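PDB 5MUL: neuraminidase from Bacteroides thetaiotaomicron, which probably acts as a rhamnosidase-type glycoside hydrolase with a beta-propeller fold, and binds beta-D-glucuronic acid in a pocket. Local coordinates for residues Lys22-Ala27 with Val422-Thr427; Leu45-Asp50 with Thr388-Lys393; Glu350-Arg355 with Val371-Asp376. One frame throughout, in Å; residues are numbered along the deposited sequence.

Contact 1: Lys22-Ala27 with Val422-Thr427; sequences KLVEVA and VLEANT
Val24 and Val422 face each other as an antiparallel hydrogen-bonded pair, and the contact is most closely packed here. Val24 N donates to Val422 O at 2.9 Å, and Val422 N returns the bond to Val24 O at 2.8 Å. Both valines are buried. Beside them, Val26 brings CG2 to within 4.1 Å of Val422 CG2, methyl against methyl, and Trp75 from a loop touches both of these side chains. Lys22 and Glu424 form a second hydrogen-bonded pair with bonds of unequal length: Glu424 N to Lys22 O is 2.8 Å, whereas Lys22 N to Glu424 O stretches to 3.2 Å. Between the two pairs, Leu423 offers its CA-H to the carbonyl oxygen of Lys22, which thus serves two donors. Through these bonds strand 22-29, from the start of the chain, becomes an edge strand beside 418-425, from its end, and 418-425 pairs in turn with 397-402. This is the "velcro" closure of a beta-propeller, in which strands from both termini share one blade. The packing is looser toward solvent. On the face carrying Lys22, Val24 and Glu424, the Glu424 carboxylate reaches over the Val24 CG2 methyl and lies against the aliphatic part of Lys22. A bend at the last torsion of Lys22 (chi4 67°) leaves NZ 4.3 Å from Glu424 OE1, beyond a salt bridge, and a water spans the gap, accepting from Lys22 NZ at 3.0 Å and lying 2.7 Å from Glu424 OE1. The other carboxylate oxygen, OE2, has a firmer partner in the salt bridge to Arg68. On the reverse face Leu23, itself exposed, lays its CD1 methyl against CB of the buried Leu423.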
loop_
_atom_site.group_PDB
_atom_site.type_symbol
_atom_site.label_atom_id
_atom_site.label_comp_id
_atom_site.label_asym_id
_atom_site.label_seq_id
_atom_site.Cartn_x
_atom_site.Cartn_y
_atom_site.Cartn_z
ATOM N N LYS A 22 -9.584 -20.391 -1.447
ATOM C CA LYS A 22 -10.825 -20.097 -2.155
ATOM C C LYS A 22 -10.668 -18.874 -3.038
ATOM O O LYS A 22 -10.024 -17.890 -2.616
ATOM C CB LYS A 22 -11.967 -19.801 -1.165
ATOM C CG LYS A 22 -12.321 -20.943 -0.251
ATOM C CD LYS A 22 -13.520 -20.582 0.599
ATOM C CE LYS A 22 -13.884 -21.717 1.540
ATOM N NZ LYS A 22 -12.825 -21.946 2.570
ATOM N N LEU A 23 -11.247 -18.887 -4.217
ATOM C CA LEU A 23 -11.354 -17.728 -5.070
ATOM C C LEU A 23 -12.833 -17.302 -5.073
ATOM O O LEU A 23 -13.683 -17.933 -5.763
ATOM C CB LEU A 23 -10.833 -18.061 -6.467
ATOM C CG LEU A 23 -10.726 -16.953 -7.481
ATOM C CD1 LEU A 23 -9.498 -16.124 -7.221
ATOM C CD2 LEU A 23 -10.740 -17.557 -8.889
ATOM N N VAL A 24 -13.153 -16.262 -4.309
ATOM C CA VAL A 24 -14.525 -15.859 -4.032
ATOM C C VAL A 24 -14.944 -14.748 -4.964
ATOM O O VAL A 24 -14.349 -13.672 -4.979
ATOM C CB VAL A 24 -14.693 -15.411 -2.573
ATOM C CG1 VAL A 24 -16.147 -15.040 -2.306
ATOM C CG2 VAL A 24 -14.204 -16.499 -1.612
ATOM N N GLU A 25 -15.991 -14.952 -5.757
ATOM C CA GLU A 25 -16.483 -13.936 -6.658
ATOM C C GLU A 25 -17.055 -12.732 -5.939
ATOM O O GLU A 25 -17.693 -12.880 -4.910
ATOM C CB GLU A 25 -17.602 -14.469 -7.550
ATOM C CG GLU A 25 -17.140 -15.466 -8.581
ATOM C CD GLU A 25 -18.255 -15.923 -9.519
ATOM O OE1 GLU A 25 -19.414 -15.458 -9.414
ATOM O OE2 GLU A 25 -17.924 -16.743 -10.387
ATOM N N VAL A 26 -16.797 -11.560 -6.517
ATOM C CA VAL A 26 -17.445 -10.335 -6.097
ATOM C C VAL A 26 -18.427 -9.885 -7.180
ATOM O O VAL A 26 -19.612 -10.192 -7.089
ATOM C CB VAL A 26 -16.411 -9.243 -5.752
ATOM C CG1 VAL A 26 -17.134 -8.025 -5.220
ATOM C CG2 VAL A 26 -15.393 -9.767 -4.740
ATOM N N ALA A 27 -17.935 -9.201 -8.196
ATOM C CA ALA A 27 -18.715 -8.754 -9.340
ATOM C C ALA A 27 -17.753 -8.306 -10.405
ATOM O O ALA A 27 -16.549 -8.146 -10.147
ATOM C CB ALA A 27 -19.638 -7.621 -8.961
ATOM N N VAL A 422 -12.031 -12.164 -4.357
ATOM C CA VAL A 422 -11.162 -12.176 -3.186
ATOM C C VAL A 422 -10.530 -13.546 -3.122
ATOM O O VAL A 422 -11.247 -14.557 -3.010
ATOM C CB VAL A 422 -11.900 -11.817 -1.898
ATOM C CG1 VAL A 422 -11.004 -11.963 -0.664
ATOM C CG2 VAL A 422 -12.468 -10.422 -2.006
ATOM N N LEU A 423 -9.211 -13.625 -3.223
ATOM C CA LEU A 423 -8.503 -14.890 -3.068
ATOM C C LEU A 423 -8.124 -15.059 -1.613
ATOM O O LEU A 423 -7.351 -14.248 -1.058
ATOM C CB LEU A 423 -7.291 -14.929 -4.008
ATOM C CG LEU A 423 -6.617 -16.303 -4.197
ATOM C CD1 LEU A 423 -5.684 -16.251 -5.406
ATOM C CD2 LEU A 423 -5.871 -16.794 -2.975
ATOM N N GLU A 424 -8.684 -16.078 -0.969
ATOM C CA GLU A 424 -8.409 -16.415 0.402
ATOM C C GLU A 424 -7.267 -17.420 0.428
ATOM O O GLU A 424 -7.498 -18.595 0.131
ATOM C CB GLU A 424 -9.670 -16.985 1.077
ATOM C CG GLU A 424 -10.854 -16.040 1.046
ATOM C CD GLU A 424 -12.078 -16.561 1.771
ATOM O OE1 GLU A 424 -12.099 -17.735 2.181
ATOM O OE2 GLU A 424 -13.060 -15.810 1.904
ATOM N N ALA A 425 -6.054 -16.956 0.703
ATOM C CA ALA A 425 -4.849 -17.786 0.608
ATOM C C ALA A 425 -4.603 -18.561 1.869
ATOM O O ALA A 425 -4.917 -18.116 2.942
ATOM C CB ALA A 425 -3.648 -16.898 0.307
ATOM N N ASN A 426 -3.979 -19.731 1.727
ATOM C CA ASN A 426 -3.545 -20.478 2.899
ATOM C C ASN A 426 -2.162 -19.992 3.339
ATOM O O ASN A 426 -1.274 -19.823 2.515
ATOM C CB ASN A 426 -3.512 -21.971 2.604
ATOM C CG ASN A 426 -3.527 -22.790 3.870
ATOM O OD1 ASN A 426 -2.532 -22.858 4.590
ATOM N ND2 ASN A 426 -4.673 -23.391 4.170
ATOM N N THR A 427 -2.014 -19.727 4.623
ATOM C CA THR A 427 -0.732 -19.344 5.186
ATOM C C THR A 427 -0.322 -20.142 6.426
ATOM O O THR A 427 0.775 -19.935 6.922
ATOM C CB THR A 427 -0.705 -17.845 5.524
ATOM O OG1 THR A 427 -1.840 -17.514 6.322
ATOM C CG2 THR A 427 -0.682 -16.995 4.252
HETATM O O HOH W 1 -10.693 -19.925 2.930
#

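Contact 2: Leu45-Asp50 with Thr388-Lys393; sequences LVTHGD and TELWKK. With BDP (beta-D-glucopyranuronic acid), chain B.
Thr47 and Leu390 meet where strand 45-48 runs beside helix 388-394, and most of what joins the two segments is van der Waals packing. Leu390 CB sits 3.6 Å from Thr47 OG1, with its CD1 methyl close to the same threonine. One residue earlier in the helix, the Glu389 stem rests against two groups of the strand: CB lies 3.6 Å from Thr47 O, and CG 3.8 Å from Val46 CG2 in one of the two modelled conformers of that valine. Val46 and Glu389 lie alongside each other and point the same way. Hydrogen bonding between strand and helix is indirect. Asp387, just ahead of the helix, uses OD2 for Thr47 OG1 and OD1 for Leu390 N, so one carboxylate ties the strand hydroxyl to the first helical turn. The ionic interactions lie within the helix. A bend at chi2 (-54°) turns the Glu389 carboxylate away from the strand and toward Lys392, whose NZ meets the syn lone pair of Glu389 OE2 at 2.8 Å. The same NZ is also bonded to Val202 O, and Tyr201 adds a cation-pi contact, which together fix the end of this long, extended side chain. Binding of the sugar forms the last group. The O3 hydroxyl of glucuronic acid donates to Glu389 OE1 at 2.7 Å, Lys392 NZ donates to O2 at 2.8 Å, and Lys393 CE comes within 3.6 Å of O4. Gly152 N and Asp203 O complete the hydrogen bonds to the ligand. A short helix packed on a blade-edge strand thus presents a paired carboxylate and ammonium group to the sugar, forming one wall of the glucuronate-binding pocket of this propeller.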
loop_
_atom_site.group_PDB
_atom_site.type_symbol
_atom_site.label_atom_id
_atom_site.label_comp_id
_atom_site.label_asym_id
_atom_site.label_seq_id
_atom_site.Cartn_x
_atom_site.Cartn_y
_atom_site.Cartn_z
ATOM N N LEU A 45 -9.619 -3.268 -0.052
ATOM C CA LEU A 45 -10.223 -4.381 0.638
ATOM C C LEU A 45 -9.870 -4.260 2.105
ATOM O O LEU A 45 -8.689 -4.216 2.426
ATOM C CB LEU A 45 -9.649 -5.665 0.026
ATOM C CG LEU A 45 -10.245 -6.995 0.399
ATOM C CD1 LEU A 45 -11.681 -7.075 -0.102
ATOM C CD2 LEU A 45 -9.416 -8.155 -0.159
ATOM N N VAL A 46 -10.848 -4.146 2.993
ATOM C CA VAL A 46 -10.538 -3.935 4.401
ATOM C C VAL A 46 -11.577 -4.586 5.284
ATOM O O VAL A 46 -12.784 -4.478 5.031
ATOM C CB VAL A 46 -10.406 -2.427 4.774
ATOM C CG1 VAL A 46 -11.681 -1.677 4.454
ATOM C CG2 VAL A 46 -10.013 -2.271 6.242
ATOM N N THR A 47 -11.092 -5.254 6.329
ATOM C CA THR A 47 -11.951 -5.912 7.329
ATOM C C THR A 47 -12.120 -5.040 8.542
ATOM O O THR A 47 -11.164 -4.439 9.039
ATOM C CB THR A 47 -11.381 -7.287 7.728
ATOM O OG1 THR A 47 -11.502 -8.180 6.608
ATOM C CG2 THR A 47 -12.114 -7.909 8.929
ATOM N N HIS A 48 -13.346 -4.974 9.023
ATOM C CA HIS A 48 -13.679 -4.384 10.310
ATOM C C HIS A 48 -14.612 -5.353 11.033
ATOM O O HIS A 48 -15.689 -5.670 10.536
ATOM C CB HIS A 48 -14.345 -3.022 10.117
ATOM C CG HIS A 48 -14.576 -2.292 11.392
ATOM N ND1 HIS A 48 -13.566 -1.624 12.050
ATOM C CD2 HIS A 48 -15.693 -2.136 12.142
ATOM C CE1 HIS A 48 -14.061 -1.093 13.162
ATOM N NE2 HIS A 48 -15.349 -1.377 13.229
ATOM N N GLY A 49 -14.188 -5.823 12.207
ATOM C CA GLY A 49 -14.967 -6.823 12.953
ATOM C C GLY A 49 -15.082 -8.092 12.124
ATOM O O GLY A 49 -14.043 -8.626 11.668
ATOM N N ASP A 50 -16.322 -8.531 11.879
ATOM C CA ASP A 50 -16.568 -9.736 11.092
ATOM C C ASP A 50 -17.010 -9.440 9.680
ATOM O O ASP A 50 -17.546 -10.321 8.994
ATOM C CB ASP A 50 -17.585 -10.653 11.801
ATOM C CG ASP A 50 -18.976 -10.090 11.860
ATOM O OD1 ASP A 50 -19.213 -8.907 11.552
ATOM O OD2 ASP A 50 -19.899 -10.862 12.261
ATOM N N THR A 388 -5.108 -5.512 4.595
ATOM C CA THR A 388 -4.118 -5.247 5.621
ATOM C C THR A 388 -4.655 -5.572 7.040
ATOM O O THR A 388 -3.965 -6.157 7.886
ATOM C CB THR A 388 -3.616 -3.774 5.427
ATOM O OG1 THR A 388 -2.958 -3.673 4.147
ATOM C CG2 THR A 388 -2.672 -3.330 6.499
ATOM N N GLU A 389 -5.882 -5.154 7.337
ATOM C CA GLU A 389 -6.408 -5.312 8.658
ATOM C C GLU A 389 -6.735 -6.760 8.981
ATOM O O GLU A 389 -6.550 -7.210 10.110
ATOM C CB GLU A 389 -7.600 -4.381 8.859
ATOM C CG GLU A 389 -7.207 -2.919 8.674
ATOM C CD GLU A 389 -6.039 -2.557 9.578
ATOM O OE1 GLU A 389 -6.241 -2.635 10.791
ATOM O OE2 GLU A 389 -4.939 -2.222 9.051
ATOM N N LEU A 390 -7.236 -7.493 7.982
ATOM C CA LEU A 390 -7.513 -8.897 8.191
ATOM C C LEU A 390 -6.242 -9.651 8.593
ATOM O O LEU A 390 -6.291 -10.524 9.482
ATOM C CB LEU A 390 -8.159 -9.503 6.956
ATOM C CG LEU A 390 -8.570 -10.972 7.137
ATOM C CD1 LEU A 390 -9.657 -11.176 8.187
ATOM C CD2 LEU A 390 -8.988 -11.524 5.793
ATOM N N TRP A 391 -5.099 -9.347 7.973
ATOM C CA TRP A 391 -3.842 -9.983 8.362
ATOM C C TRP A 391 -3.445 -9.609 9.777
ATOM O O TRP A 391 -3.129 -10.475 10.611
ATOM C CB TRP A 391 -2.690 -9.611 7.418
ATOM C CG TRP A 391 -1.436 -10.317 7.828
ATOM C CD1 TRP A 391 -0.389 -9.788 8.525
ATOM C CD2 TRP A 391 -1.154 -11.712 7.667
ATOM N NE1 TRP A 391 0.552 -10.767 8.753
ATOM C CE2 TRP A 391 0.089 -11.958 8.277
ATOM C CE3 TRP A 391 -1.851 -12.787 7.077
ATOM C CZ2 TRP A 391 0.683 -13.204 8.241
ATOM C CZ3 TRP A 391 -1.259 -14.026 7.040
ATOM C CH2 TRP A 391 -0.020 -14.234 7.646
ATOM N N LYS A 392 -3.537 -8.329 10.110
ATOM C CA LYS A 392 -3.147 -7.931 11.475
ATOM C C LYS A 392 -4.012 -8.566 12.550
ATOM O O LYS A 392 -3.511 -8.939 13.609
ATOM C CB LYS A 392 -3.289 -6.449 11.654
ATOM C CG LYS A 392 -2.319 -5.641 10.864
ATOM C CD LYS A 392 -2.775 -4.206 11.034
ATOM C CE LYS A 392 -2.027 -3.271 10.179
ATOM N NZ LYS A 392 -2.531 -1.881 10.481
ATOM N N LYS A 393 -5.320 -8.632 12.305
ATOM C CA LYS A 393 -6.277 -9.075 13.329
ATOM C C LYS A 393 -6.441 -10.571 13.377
ATOM O O LYS A 393 -6.645 -11.109 14.474
ATOM C CB LYS A 393 -7.652 -8.418 13.135
ATOM C CG LYS A 393 -7.683 -6.915 13.347
ATOM C CD LYS A 393 -7.237 -6.480 14.739
ATOM C CE LYS A 393 -7.446 -4.975 14.931
ATOM N NZ LYS A 393 -7.352 -4.589 16.367
HETATM C C1 BDP B . -3.652 0.394 14.881
HETATM C C2 BDP B . -3.543 -0.976 14.230
HETATM C C3 BDP B . -4.911 -1.344 13.658
HETATM C C4 BDP B . -6.007 -1.172 14.722
HETATM C C5 BDP B . -5.992 0.230 15.291
HETATM C C6 BDP B . -7.059 0.432 16.331
HETATM O O2 BDP B . -2.581 -0.984 13.161
HETATM O O3 BDP B . -4.868 -2.672 13.147
HETATM O O4 BDP B . -7.276 -1.425 14.124
HETATM O O5 BDP B . -4.707 0.411 15.873
HETATM O O6A BDP B . -6.872 -0.037 17.475
HETATM O O1 BDP B . -2.416 0.686 15.533
HETATM O O6B BDP B . -8.092 1.059 16.017
#

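Contact 3: Glu350-Arg355 with Val371-Asp376; sequences EERGSR and VTDLTD
Arg352, in one of its two modelled conformers, bends at chi3 (67°) and brings its guanidinium side-on to Asp373, with NE and NH2 both facing the carboxylate; Asp373 CG stands opposite its own carbonyl carbon and beside the backbone N, lifting the carboxylate toward the loop. The resulting salt bridge uses two nitrogens for two oxygens. Arg352 NE points almost straight at Asp373 OD1, 2.8 Å away (178° at the hydrogen), and close to the guanidinium plane. NH2 reaches OD2 at 3.0 Å from above the carboxylate plane, a less regular approach that follows from the 42° between the two flat groups. Val371 CG1 covers one guanidinium face, 3.5 Å from Arg352 NH1 and offset toward the rim. Asp373 is held further: Ser357 OG bonds to OD1, and a water donates both to OD2 and to the backbone oxygen of Arg352. An alanine in place of Asp373 would probably leave the Arg352 guanidinium without its countercharge and freer to turn, with Ser357 and the water losing a partner. Arg355 packs differently, its CG 3.3 Å from Thr375 O, and its NH1 turns back to bond Gly353 O at 2.9 Å. Gly353 has a positive phi, and a CB there would run into that same NH1. The Thr375 hydroxyl OG1 is bonded elsewhere, to both Phe377 O and Val356 N. The loop between the second and third strands of a four-stranded antiparallel blade here folds over onto the outermost strand, 370-373, pinned by a surface salt bridge at the rim of a propeller blade.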
loop_
_atom_site.group_PDB
_atom_site.type_symbol
_atom_site.label_atom_id
_atom_site.label_comp_id
_atom_site.label_asym_id
_atom_site.label_seq_id
_atom_site.Cartn_x
_atom_site.Cartn_y
_atom_site.Cartn_z
ATOM N N GLU A 350 5.999 -12.395 -15.595
ATOM C CA GLU A 350 5.881 -13.056 -16.893
ATOM C C GLU A 350 6.607 -14.390 -16.923
ATOM O O GLU A 350 6.164 -15.299 -17.635
ATOM C CB GLU A 350 6.382 -12.154 -18.027
ATOM C CG GLU A 350 7.886 -11.925 -18.056
ATOM C CD GLU A 350 8.346 -11.202 -19.316
ATOM O OE1 GLU A 350 7.491 -10.902 -20.199
ATOM O OE2 GLU A 350 9.566 -10.926 -19.389
ATOM N N GLU A 351 7.680 -14.544 -16.153
ATOM C CA GLU A 351 8.403 -15.825 -16.076
ATOM C C GLU A 351 7.565 -16.963 -15.542
ATOM O O GLU A 351 7.875 -18.122 -15.829
ATOM C CB GLU A 351 9.666 -15.747 -15.221
ATOM C CG GLU A 351 10.801 -14.954 -15.851
ATOM C CD GLU A 351 12.123 -15.151 -15.149
ATOM O OE1 GLU A 351 12.219 -15.842 -14.118
ATOM O OE2 GLU A 351 13.115 -14.584 -15.631
ATOM N N ARG A 352 6.546 -16.637 -14.737
ATOM C CA ARG A 352 5.634 -17.639 -14.172
ATOM C C ARG A 352 4.285 -17.608 -14.847
ATOM O O ARG A 352 3.310 -18.147 -14.316
ATOM C CB ARG A 352 5.494 -17.440 -12.662
ATOM C CG ARG A 352 6.807 -17.555 -11.923
ATOM C CD ARG A 352 6.611 -17.714 -10.430
ATOM N NE ARG A 352 5.973 -18.998 -10.146
ATOM C CZ ARG A 352 6.587 -20.158 -9.923
ATOM N NH1 ARG A 352 7.927 -20.261 -9.941
ATOM N NH2 ARG A 352 5.842 -21.246 -9.687
ATOM N N GLY A 353 4.202 -17.018 -16.026
ATOM C CA GLY A 353 2.966 -16.923 -16.768
ATOM C C GLY A 353 1.968 -15.910 -16.273
ATOM O O GLY A 353 0.782 -15.965 -16.578
ATOM N N SER A 354 2.482 -14.910 -15.531
ATOM C CA SER A 354 1.665 -13.815 -15.023
ATOM C C SER A 354 0.520 -14.299 -14.108
ATOM O O SER A 354 -0.543 -13.706 -14.071
ATOM C CB SER A 354 1.165 -12.940 -16.146
ATOM O OG SER A 354 2.307 -12.375 -16.804
ATOM N N ARG A 355 0.797 -15.395 -13.416
ATOM C CA ARG A 355 -0.114 -15.914 -12.390
ATOM C C ARG A 355 -0.040 -14.995 -11.168
ATOM O O ARG A 355 0.849 -14.140 -11.048
ATOM C CB ARG A 355 0.295 -17.347 -12.004
ATOM C CG ARG A 355 -0.189 -18.492 -12.885
ATOM C CD ARG A 355 -0.008 -18.305 -14.361
ATOM N NE ARG A 355 -0.532 -19.466 -15.090
ATOM C CZ ARG A 355 -0.780 -19.485 -16.400
ATOM N NH1 ARG A 355 -0.545 -18.433 -17.184
ATOM N NH2 ARG A 355 -1.252 -20.592 -16.946
ATOM N N VAL A 371 8.592 -20.891 -3.783
ATOM C CA VAL A 371 7.830 -20.101 -4.737
ATOM C C VAL A 371 6.729 -20.940 -5.366
ATOM O O VAL A 371 7.000 -22.005 -5.951
ATOM C CB VAL A 371 8.720 -19.529 -5.849
ATOM C CG1 VAL A 371 7.905 -18.683 -6.814
ATOM C CG2 VAL A 371 9.837 -18.694 -5.236
ATOM N N THR A 372 5.499 -20.458 -5.245
ATOM C CA THR A 372 4.313 -21.158 -5.762
ATOM C C THR A 372 3.408 -20.193 -6.466
ATOM O O THR A 372 3.566 -18.972 -6.351
ATOM C CB THR A 372 3.501 -21.775 -4.630
ATOM O OG1 THR A 372 3.076 -20.760 -3.698
ATOM C CG2 THR A 372 4.308 -22.859 -3.910
ATOM N N ASP A 373 2.471 -20.726 -7.225
ATOM C CA ASP A 373 1.431 -19.965 -7.853
ATOM C C ASP A 373 0.130 -20.199 -7.134
ATOM O O ASP A 373 -0.242 -21.352 -6.854
ATOM C CB ASP A 373 1.297 -20.325 -9.317
ATOM C CG ASP A 373 2.600 -20.155 -10.062
ATOM O OD1 ASP A 373 3.201 -19.052 -10.005
ATOM O OD2 ASP A 373 3.068 -21.119 -10.716
ATOM N N LEU A 374 -0.546 -19.121 -6.785
ATOM C CA LEU A 374 -1.848 -19.185 -6.127
ATOM C C LEU A 374 -2.978 -19.307 -7.115
ATOM O O LEU A 374 -4.059 -19.815 -6.749
ATOM C CB LEU A 374 -2.067 -17.940 -5.255
ATOM C CG LEU A 374 -0.996 -17.693 -4.186
ATOM C CD1 LEU A 374 -1.419 -16.529 -3.317
ATOM C CD2 LEU A 374 -0.748 -18.908 -3.344
ATOM N N THR A 375 -2.794 -18.830 -8.345
ATOM C CA THR A 375 -3.693 -19.143 -9.437
ATOM C C THR A 375 -2.954 -19.983 -10.446
ATOM O O THR A 375 -1.741 -20.019 -10.465
ATOM C CB THR A 375 -4.229 -17.899 -10.153
ATOM O OG1 THR A 375 -3.121 -17.204 -10.761
ATOM C CG2 THR A 375 -4.977 -16.963 -9.162
ATOM N N ASP A 376 -3.706 -20.677 -11.285
ATOM C CA ASP A 376 -3.102 -21.392 -12.438
ATOM C C ASP A 376 -3.510 -20.731 -13.749
ATOM O O ASP A 376 -3.392 -21.353 -14.828
ATOM C CB ASP A 376 -3.430 -22.896 -12.433
ATOM C CG ASP A 376 -4.880 -23.181 -12.618
ATOM O OD1 ASP A 376 -5.708 -22.276 -12.734
ATOM O OD2 ASP A 376 -5.223 -24.401 -12.682
HETATM O O HOH W 2 3.884 -20.801 -13.300
#

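Overall arrangement
Contact 2 is the buried member, whereas contact 1 is partly buried and contact 3 lies at the surface. Their chemistry follows: backbone bonding joins the strands of contact 1, close van der Waals packing, much of it carbon against threonine oxygens, and a sugar-binding ion pair mark contact 2, and an arginine-aspartate bridge with its water carries contact 3. None shares a strand or helix with another, yet contact 1 touches both neighbours. Val422 packs on Leu45 and Thr427 on Trp391 of contact 2, while Leu423 and Ala425 meet Leu374 and Thr375 of contact 3. Contacts 2 and 3, about 11 Å apart at their nearest atoms, do not touch; contact 1 lies against both.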